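PDB 4S3I: DNA polymerase III subunit beta from Helicobacter pylori 26695, which encircles DNA as a sliding ring and tethers DNA polymerases and other proteins to it, making replication processive. Local coordinates for residues Asn132-Val137 and Leu212-Phe217; Leu136-Lys141 and Leu363-Ser368. All blocks are in the same frame, centred on the assembly; numbering follows the deposited sequence.

Overall arrangement
Both contacts use helix 135-143 of the central domain, contact 1 also the residues leading into it, and both start from the same stretch of chain, sharing Leu136 and Val137; their centres lie about 10 Å apart. Contact 1 comes first: residues 132-137, which lead from strand 127-131 into the helix, meet the loop between helix 203-212 and strand 217-221 of the same domain. In contact 2 the next turn of the helix meets residues 363-368 of the C-terminal domain, just ahead of strand 368-371, which pairs with strand 179-185 in a sheet spanning both domains. One short helix therefore packs within its own domain and also against the next domain of the ring.

Contact 1. Residues Asn132-Val137 and Leu212-Phe217; sequences NAPFLV and LFYENF
Pro134 sets its CB over one face of the Tyr214 ring, a CH-pi contact 4.0 Å from CB to the centroid, while its CG lies by CZ and OH. Tyr214 reaches it because its CG stands anti to the backbone N (chi1 -178°), which swings the ring back against the proline although the side chain sets out away from it. Val137 is the bump that fits between the Tyr214 and Phe217 rings, against the backbone carbonyls of Phe213 and Tyr214: its CG2 lies 3.8 Å from Tyr214 CD1, its CG1 4.0 Å from Phe217 CE1. Leu136 CD2 meets the Phe217 ring at its edge. Glu215, extended beyond CG, runs alongside Pro134 and points the same way, its OE1 3.3 Å from Pro134 CD. Water 2 bridges the two backbones, donating to Ala133 O and Tyr214 O and accepting from Val137 N. Water 1 joins Asn132 O to Asn216 ND2, while Asn132 ND2 donates to Asn216 OD1; the modelled 2.4 Å is doubtfully short. A G1 beta bulge, with Asn216 and Phe217 opposite Val131, opens the pairing of strands 217-221 and 127-131, and helix 135-143 packs beside it in the central domain of this DNA-encircling ring.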
loop_
_atom_site.group_PDB
_atom_site.type_symbol
_atom_site.label_atom_id
_atom_site.label_comp_id
_atom_site.label_asym_id
_atom_site.label_seq_id
_atom_site.Cartn_x
_atom_site.Cartn_y
_atom_site.Cartn_z
ATOM N N ASN A 132 -3.813 33.412 -3.354
ATOM C CA ASN A 132 -3.777 33.174 -4.792
ATOM C C ASN A 132 -2.492 32.504 -5.288
ATOM O O ASN A 132 -2.193 32.518 -6.482
ATOM C CB ASN A 132 -4.075 34.463 -5.568
ATOM C CG ASN A 132 -5.539 34.886 -5.461
ATOM O OD1 ASN A 132 -5.840 36.029 -5.117
ATOM N ND2 ASN A 132 -6.451 33.958 -5.748
ATOM N N ALA A 133 -1.754 31.906 -4.361
ATOM C CA ALA A 133 -0.513 31.203 -4.673
ATOM C C ALA A 133 -0.385 30.001 -3.748
ATOM O O ALA A 133 -1.070 29.940 -2.727
ATOM C CB ALA A 133 0.680 32.138 -4.527
ATOM N N PRO A 134 0.497 29.040 -4.088
ATOM C CA PRO A 134 0.523 27.817 -3.276
ATOM C C PRO A 134 1.207 27.972 -1.921
ATOM O O PRO A 134 1.340 26.977 -1.210
ATOM C CB PRO A 134 1.338 26.834 -4.136
ATOM C CG PRO A 134 1.323 27.414 -5.528
ATOM C CD PRO A 134 1.270 28.897 -5.335
ATOM N N PHE A 135 1.628 29.175 -1.551
ATOM C CA PHE A 135 2.475 29.322 -0.355
ATOM C C PHE A 135 1.895 28.767 0.965
ATOM O O PHE A 135 2.626 28.190 1.772
ATOM C CB PHE A 135 2.937 30.780 -0.169
ATOM C CG PHE A 135 1.813 31.768 -0.079
ATOM C CD1 PHE A 135 1.458 32.525 -1.180
ATOM C CD2 PHE A 135 1.116 31.947 1.111
ATOM C CE1 PHE A 135 0.427 33.442 -1.110
ATOM C CE2 PHE A 135 0.076 32.859 1.190
ATOM C CZ PHE A 135 -0.268 33.609 0.073
ATOM N N LEU A 136 0.596 28.936 1.192
ATOM C CA LEU A 136 0.018 28.481 2.455
ATOM C C LEU A 136 -0.014 26.956 2.550
ATOM O O LEU A 136 0.407 26.392 3.562
ATOM C CB LEU A 136 -1.371 29.089 2.686
ATOM C CG LEU A 136 -2.028 28.768 4.035
ATOM C CD1 LEU A 136 -1.153 29.238 5.194
ATOM C CD2 LEU A 136 -3.415 29.419 4.123
ATOM N N VAL A 137 -0.482 26.272 1.507
ATOM C CA VAL A 137 -0.515 24.810 1.597
ATOM C C VAL A 137 0.900 24.224 1.528
ATOM O O VAL A 137 1.151 23.110 1.996
ATOM C CB VAL A 137 -1.442 24.145 0.555
ATOM C CG1 VAL A 137 -2.816 24.828 0.540
ATOM C CG2 VAL A 137 -0.804 24.155 -0.844
ATOM N N LEU A 212 -7.758 19.004 -0.387
ATOM C CA LEU A 212 -8.820 19.762 -1.021
ATOM C C LEU A 212 -8.316 20.988 -1.757
ATOM O O LEU A 212 -8.835 21.347 -2.822
ATOM C CB LEU A 212 -9.849 20.200 0.023
ATOM C CG LEU A 212 -10.681 19.078 0.631
ATOM C CD1 LEU A 212 -11.387 19.535 1.900
ATOM C CD2 LEU A 212 -11.695 18.604 -0.390
ATOM N N PHE A 213 -7.310 21.642 -1.186
ATOM C CA PHE A 213 -6.976 22.990 -1.637
ATOM C C PHE A 213 -5.521 23.108 -2.052
ATOM O O PHE A 213 -4.678 22.373 -1.571
ATOM C CB PHE A 213 -7.284 24.008 -0.537
ATOM C CG PHE A 213 -8.724 24.000 -0.086
ATOM C CD1 PHE A 213 -9.714 24.584 -0.871
ATOM C CD2 PHE A 213 -9.082 23.418 1.123
ATOM C CE1 PHE A 213 -11.058 24.578 -0.457
ATOM C CE2 PHE A 213 -10.413 23.407 1.553
ATOM C CZ PHE A 213 -11.403 23.984 0.760
ATOM N N TYR A 214 -5.241 24.053 -2.937
ATOM C CA TYR A 214 -3.879 24.299 -3.382
ATOM C C TYR A 214 -3.656 25.812 -3.508
ATOM O O TYR A 214 -2.889 26.407 -2.751
ATOM C CB TYR A 214 -3.629 23.578 -4.703
ATOM C CG TYR A 214 -2.217 23.733 -5.214
ATOM C CD1 TYR A 214 -1.149 23.178 -4.523
ATOM C CD2 TYR A 214 -1.956 24.421 -6.394
ATOM C CE1 TYR A 214 0.153 23.315 -4.988
ATOM C CE2 TYR A 214 -0.661 24.562 -6.869
ATOM C CZ TYR A 214 0.387 24.006 -6.160
ATOM O OH TYR A 214 1.680 24.138 -6.618
ATOM N N GLU A 215 -4.355 26.441 -4.444
ATOM C CA GLU A 215 -4.318 27.893 -4.537
ATOM C C GLU A 215 -5.681 28.447 -4.941
ATOM O O GLU A 215 -6.597 27.685 -5.267
ATOM C CB GLU A 215 -3.233 28.344 -5.521
ATOM C CG GLU A 215 -3.416 27.800 -6.930
ATOM C CD GLU A 215 -2.284 28.218 -7.851
ATOM O OE1 GLU A 215 -1.346 28.893 -7.363
ATOM O OE2 GLU A 215 -2.334 27.876 -9.054
ATOM N N ASN A 216 -5.797 29.771 -4.924
ATOM C CA ASN A 216 -7.043 30.461 -5.246
ATOM C C ASN A 216 -8.202 29.979 -4.373
ATOM O O ASN A 216 -9.162 29.367 -4.857
ATOM C CB ASN A 216 -7.360 30.375 -6.747
ATOM C CG ASN A 216 -6.351 31.142 -7.601
ATOM O OD1 ASN A 216 -5.815 32.168 -7.177
ATOM N ND2 ASN A 216 -6.088 30.642 -8.807
ATOM N N PHE A 217 -8.070 30.236 -3.075
ATOM C CA PHE A 217 -9.143 29.999 -2.115
ATOM C C PHE A 217 -9.120 31.116 -1.089
ATOM O O PHE A 217 -8.140 31.855 -0.987
ATOM C CB PHE A 217 -9.012 28.634 -1.427
ATOM C CG PHE A 217 -7.696 28.425 -0.706
ATOM C CD1 PHE A 217 -6.629 27.816 -1.355
ATOM C CD2 PHE A 217 -7.532 28.821 0.624
ATOM C CE1 PHE A 217 -5.416 27.616 -0.697
ATOM C CE2 PHE A 217 -6.320 28.619 1.289
ATOM C CZ PHE A 217 -5.260 28.013 0.626
HETATM O O HOH W 1 -3.498 31.975 -9.361
HETATM O O HOH W 2 -1.692 27.926 -0.852
#

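Contact 2. Residues Leu136-Lys141 and Leu363-Ser368; sequences LVDAFK and LNAKIS
Asp138 OD2 is held by two groups: the backbone N of Ala365 donates to it over 2.9 Å, and Lys142, one turn further along the helix, forms a salt bridge with it. The N-H from Ala365 is fairly straight, 156° at the hydrogen, and uses the anti lone pair of OD2, the one turned away from OD1. With chi1 at -172°, CG of Asp138 is trans to N and the carboxylate extends from the helix to the passing chain. Ala365 O lies only 3.3 Å from OD2, two acceptors side by side; Lys142 NZ also donates to this carbonyl, so one ammonium group serves both oxygens and probably offsets their mutual repulsion. The same carboxylate oxygen touches carbon as well, lying 3.7 Å from the CA of Asn364.

Beside this polar grip the surfaces are small and smooth. Ala139 and Ala365 meet methyl to methyl, CB to CB at 3.7 Å, and their short side chains allow the helix and the chain to approach to 5.3 Å between the two CA atoms. Further along, Ile367 sends its CD1 to 4.0 Å from the CA of Ala139. Thr183 of strand 179-185 touches both Ala139 and Ile367, and Leu185 touches Ala365, giving this apolar patch a floor of sheet. Helix 135-143 thus packs against the junction of the central and C-terminal domains, whose strands 179-185 and 368-371 pair in one continuous antiparallel sheet, the interdomain joint of the bacterial DNA polymerase III beta ring.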
loop_
_atom_site.group_PDB
_atom_site.type_symbol
_atom_site.label_atom_id
_atom_site.label_comp_id
_atom_site.label_asym_id
_atom_site.label_seq_id
_atom_site.Cartn_x
_atom_site.Cartn_y
_atom_site.Cartn_z
ATOM N N LEU A 136 0.596 28.936 1.192
ATOM C CA LEU A 136 0.018 28.481 2.455
ATOM C C LEU A 136 -0.014 26.956 2.550
ATOM O O LEU A 136 0.407 26.392 3.562
ATOM C CB LEU A 136 -1.371 29.089 2.686
ATOM C CG LEU A 136 -2.028 28.768 4.035
ATOM C CD1 LEU A 136 -1.153 29.238 5.194
ATOM C CD2 LEU A 136 -3.415 29.419 4.123
ATOM N N VAL A 137 -0.482 26.272 1.507
ATOM C CA VAL A 137 -0.515 24.810 1.597
ATOM C C VAL A 137 0.900 24.224 1.528
ATOM O O VAL A 137 1.151 23.110 1.996
ATOM C CB VAL A 137 -1.442 24.145 0.555
ATOM C CG1 VAL A 137 -2.816 24.828 0.540
ATOM C CG2 VAL A 137 -0.804 24.155 -0.844
ATOM N N ASP A 138 1.816 24.976 0.927
ATOM C CA ASP A 138 3.218 24.572 0.906
ATOM C C ASP A 138 3.748 24.584 2.339
ATOM O O ASP A 138 4.386 23.638 2.784
ATOM C CB ASP A 138 4.021 25.526 0.018
ATOM C CG ASP A 138 5.455 25.048 -0.209
ATOM O OD1 ASP A 138 5.641 23.856 -0.521
ATOM O OD2 ASP A 138 6.396 25.861 -0.072
ATOM N N ALA A 139 3.463 25.663 3.061
ATOM C CA ALA A 139 3.826 25.755 4.468
ATOM C C ALA A 139 3.185 24.621 5.271
ATOM O O ALA A 139 3.837 23.998 6.102
ATOM C CB ALA A 139 3.421 27.132 5.038
ATOM N N PHE A 140 1.899 24.368 5.034
ATOM C CA PHE A 140 1.185 23.316 5.754
ATOM C C PHE A 140 1.834 21.954 5.491
ATOM O O PHE A 140 2.076 21.175 6.412
ATOM C CB PHE A 140 -0.299 23.262 5.326
ATOM C CG PHE A 140 -1.149 24.362 5.895
ATOM C CD1 PHE A 140 -0.641 25.246 6.839
ATOM C CD2 PHE A 140 -2.476 24.497 5.499
ATOM C CE1 PHE A 140 -1.430 26.261 7.366
ATOM C CE2 PHE A 140 -3.277 25.509 6.023
ATOM C CZ PHE A 140 -2.752 26.389 6.959
ATOM N N LYS A 141 2.106 21.663 4.228
ATOM C CA LYS A 141 2.652 20.347 3.890
ATOM C C LYS A 141 4.060 20.176 4.465
ATOM O O LYS A 141 4.464 19.074 4.852
ATOM C CB LYS A 141 2.667 20.152 2.372
ATOM C CG LYS A 141 3.022 18.743 1.931
ATOM C CD LYS A 141 3.515 18.717 0.483
ATOM C CE LYS A 141 3.877 17.296 0.054
ATOM N NZ LYS A 141 4.760 17.248 -1.154
ATOM N N LEU A 363 5.877 32.260 -4.560
ATOM C CA LEU A 363 5.009 31.099 -4.730
ATOM C C LEU A 363 5.106 30.078 -3.607
ATOM O O LEU A 363 4.194 29.270 -3.399
ATOM C CB LEU A 363 5.351 30.432 -6.056
ATOM C CG LEU A 363 5.181 31.411 -7.212
ATOM C CD1 LEU A 363 6.193 31.175 -8.325
ATOM C CD2 LEU A 363 3.761 31.332 -7.733
ATOM N N ASN A 364 6.208 30.141 -2.872
ATOM C CA ASN A 364 6.614 29.071 -1.970
ATOM C C ASN A 364 6.839 29.564 -0.547
ATOM O O ASN A 364 7.152 30.731 -0.321
ATOM C CB ASN A 364 7.917 28.476 -2.494
ATOM C CG ASN A 364 8.942 29.563 -2.838
ATOM O OD1 ASN A 364 8.724 30.373 -3.750
ATOM N ND2 ASN A 364 10.057 29.591 -2.102
ATOM N N ALA A 365 6.691 28.666 0.416
ATOM C CA ALA A 365 7.046 28.987 1.788
ATOM C C ALA A 365 8.472 28.494 2.023
ATOM O O ALA A 365 8.836 27.426 1.527
ATOM C CB ALA A 365 6.101 28.308 2.745
ATOM N N LYS A 366 9.264 29.232 2.797
ATOM C CA LYS A 366 10.569 28.718 3.223
ATOM C C LYS A 366 10.541 28.375 4.699
ATOM O O LYS A 366 10.423 29.250 5.556
ATOM C CB LYS A 366 11.689 29.710 2.918
ATOM C CG LYS A 366 11.726 30.163 1.467
ATOM C CD LYS A 366 12.995 30.947 1.184
ATOM C CE LYS A 366 12.988 31.520 -0.223
ATOM N NZ LYS A 366 14.193 32.392 -0.403
ATOM N N ILE A 367 10.646 27.084 4.979
ATOM C CA ILE A 367 10.503 26.560 6.328
ATOM C C ILE A 367 11.891 26.396 6.944
ATOM O O ILE A 367 12.821 25.950 6.270
ATOM C CB ILE A 367 9.780 25.177 6.313
ATOM C CG1 ILE A 367 8.255 25.348 6.320
ATOM C CG2 ILE A 367 10.155 24.346 7.534
ATOM C CD1 ILE A 367 7.700 26.263 5.260
ATOM N N SER A 368 12.024 26.769 8.214
ATOM C CA SER A 368 13.250 26.570 8.972
ATOM C C SER A 368 12.887 25.631 10.095
ATOM O O SER A 368 11.767 25.698 10.609
ATOM C CB SER A 368 13.740 27.909 9.557
ATOM O OG SER A 368 14.020 28.838 8.530
#